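Long-range contact in synaptic vesicle glycoprotein 2C (PDB 5JLV), which is a synaptic vesicle membrane glycoprotein whose luminal domain, the part crystallised here, is known as a receptor site for botulinum neurotoxin A: residues V55-V60 / E73-V78. Sequence-based numbering, arbitrary orientation.
Sequences VKFKSV and EDVTSV
Val75 meets Val55 and Phe57 where residues 73-78 come alongside 55-60. Its CB lies 4.1 Å from CE2 of Phe57, near the ring plane, so the valine abuts a ring edge; CG1 of Val55 occupies one face of the same ring, 3.6 Å above its centre. The phenyl group is thus packed at an edge and over one face, and Phe52 of the preceding strand 46-53 also touches it. At Thr76 the regular pairing begins: its N donates to Val55 O, and its O accepts from Phe57 N at 2.9 Å with an N-H...O angle of 165°. With OG1 of Thr76 set between its own N and carbonyl carbon (chi1 57°), the hydroxyl comes 3.3 Å from CG of Lys56, and the two side chains run alongside each other in the same direction before the lysine chain bends at its third torsion and its end departs from the threonine. Ser77 leaves from the other face, with Phe57; their CB atoms are 3.8 Å apart, while OG of Ser77 is hydrogen-bonded to Asp96 and Lys101. Val78 returns to the face of Lys56 and Thr76. Its N donates to Phe57 O at 2.8 Å, and a water also donates to that carbonyl, giving the oxygen two donors. Val78 O in turn accepts from Ser59 N at 2.8 Å, and from the Thr80 hydroxyl, where residues 55-60 turn a corner at Ser59. The short strands 56-58 and 76-78 run parallel, 8° apart with axes 4.7 Å from each other, and pair residue i with i+20. Such stacking of successive coils, with short parallel strands, corners and inward-facing phenylalanines, is characteristic of the right-handed quadrilateral beta-helix of pentapeptide-repeat proteins, the clan to which this luminal domain belongs.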
loop_
_atom_site.group_PDB
_atom_site.type_symbol
_atom_site.label_atom_id
_atom_site.label_comp_id
_atom_site.label_asym_id
_atom_site.label_seq_id
_atom_site.Cartn_x
_atom_site.Cartn_y
_atom_site.Cartn_z
ATOM N N VAL C 55 -9.388 30.837 -11.385
ATOM C CA VAL C 55 -8.737 31.650 -12.389
ATOM C C VAL C 55 -9.248 31.300 -13.786
ATOM O O VAL C 55 -9.467 30.125 -14.102
ATOM C CB VAL C 55 -7.206 31.459 -12.329
ATOM C CG1 VAL C 55 -6.502 32.202 -13.457
ATOM C CG2 VAL C 55 -6.674 31.904 -10.975
ATOM N N LYS C 56 -9.454 32.322 -14.609
ATOM C CA LYS C 56 -9.617 32.120 -16.044
ATOM C C LYS C 56 -8.327 32.501 -16.775
ATOM O O LYS C 56 -7.904 33.660 -16.743
ATOM C CB LYS C 56 -10.810 32.919 -16.582
ATOM C CG LYS C 56 -12.153 32.486 -16.006
ATOM C CD LYS C 56 -13.326 33.142 -16.720
ATOM C CE LYS C 56 -13.570 34.547 -16.208
ATOM N NZ LYS C 56 -14.871 35.082 -16.692
ATOM N N PHE C 57 -7.697 31.510 -17.405
ATOM C CA PHE C 57 -6.537 31.737 -18.270
ATOM C C PHE C 57 -6.998 31.970 -19.705
ATOM O O PHE C 57 -7.793 31.195 -20.248
ATOM C CB PHE C 57 -5.591 30.541 -18.236
ATOM C CG PHE C 57 -5.004 30.262 -16.884
ATOM C CD1 PHE C 57 -3.878 30.948 -16.444
ATOM C CD2 PHE C 57 -5.566 29.285 -16.052
ATOM C CE1 PHE C 57 -3.324 30.678 -15.193
ATOM C CE2 PHE C 57 -5.021 29.018 -14.805
ATOM C CZ PHE C 57 -3.897 29.711 -14.378
ATOM N N LYS C 58 -6.506 33.038 -20.323
ATOM C CA LYS C 58 -6.889 33.362 -21.695
ATOM C C LYS C 58 -5.641 33.758 -22.469
ATOM O O LYS C 58 -5.034 34.804 -22.183
ATOM C CB LYS C 58 -7.918 34.504 -21.722
ATOM C CG LYS C 58 -9.185 34.259 -20.911
ATOM C CD LYS C 58 -10.077 35.500 -20.875
ATOM C CE LYS C 58 -11.264 35.275 -19.944
ATOM N NZ LYS C 58 -12.329 36.297 -20.098
ATOM N N SER C 59 -5.255 32.923 -23.435
ATOM C CA SER C 59 -4.032 33.146 -24.221
ATOM C C SER C 59 -2.838 33.369 -23.287
ATOM O O SER C 59 -2.177 34.404 -23.325
ATOM C CB SER C 59 -4.198 34.331 -25.189
ATOM O OG SER C 59 -5.442 34.270 -25.860
ATOM N N VAL C 60 -2.604 32.393 -22.423
ATOM C CA VAL C 60 -1.489 32.422 -21.502
ATOM C C VAL C 60 -0.610 31.238 -21.837
ATOM O O VAL C 60 -1.107 30.119 -21.976
ATOM C CB VAL C 60 -1.965 32.327 -20.029
ATOM C CG1 VAL C 60 -0.784 32.097 -19.081
ATOM C CG2 VAL C 60 -2.729 33.583 -19.626
ATOM N N GLU C 73 -7.337 25.097 -8.938
ATOM C CA GLU C 73 -8.667 24.749 -8.449
ATOM C C GLU C 73 -9.758 25.604 -9.080
ATOM O O GLU C 73 -9.701 26.838 -9.025
ATOM C CB GLU C 73 -8.716 24.877 -6.931
ATOM C CG GLU C 73 -10.026 24.463 -6.312
ATOM C CD GLU C 73 -9.946 24.429 -4.806
ATOM O OE1 GLU C 73 -10.381 25.409 -4.168
ATOM O OE2 GLU C 73 -9.426 23.434 -4.260
ATOM N N ASP C 74 -10.750 24.935 -9.675
ATOM C CA ASP C 74 -11.864 25.601 -10.368
ATOM C C ASP C 74 -11.367 26.596 -11.414
ATOM O O ASP C 74 -11.816 27.744 -11.452
ATOM C CB ASP C 74 -12.817 26.292 -9.373
ATOM C CG ASP C 74 -13.644 25.301 -8.564
ATOM O OD1 ASP C 74 -14.022 24.245 -9.116
ATOM O OD2 ASP C 74 -13.929 25.585 -7.377
ATOM N N VAL C 75 -10.434 26.154 -12.252
ATOM C CA VAL C 75 -9.893 27.010 -13.298
ATOM C C VAL C 75 -10.409 26.608 -14.679
ATOM O O VAL C 75 -10.656 25.416 -14.951
ATOM C CB VAL C 75 -8.339 27.109 -13.269
ATOM C CG1 VAL C 75 -7.813 27.177 -11.837
ATOM C CG2 VAL C 75 -7.689 25.972 -14.020
ATOM N N THR C 76 -10.630 27.613 -15.525
ATOM C CA THR C 76 -10.892 27.387 -16.941
ATOM C C THR C 76 -9.789 28.050 -17.755
ATOM O O THR C 76 -9.095 28.940 -17.251
ATOM C CB THR C 76 -12.260 27.931 -17.380
ATOM O OG1 THR C 76 -12.331 29.328 -17.087
ATOM C CG2 THR C 76 -13.386 27.194 -16.666
ATOM N N SER C 77 -9.625 27.614 -19.002
ATOM C CA SER C 77 -8.523 28.087 -19.844
ATOM C C SER C 77 -8.840 28.030 -21.342
ATOM O O SER C 77 -9.367 27.037 -21.845
ATOM C CB SER C 77 -7.238 27.316 -19.538
ATOM O OG SER C 77 -7.424 25.915 -19.671
ATOM N N VAL C 78 -8.520 29.113 -22.041
ATOM C CA VAL C 78 -8.686 29.191 -23.487
ATOM C C VAL C 78 -7.334 29.606 -24.104
ATOM O O VAL C 78 -6.646 30.519 -23.590
ATOM C CB VAL C 78 -9.822 30.175 -23.872
ATOM C CG1 VAL C 78 -10.092 30.151 -25.376
ATOM C CG2 VAL C 78 -11.100 29.838 -23.107
HETATM O O HOH W 1 -10.446 30.738 -19.610
#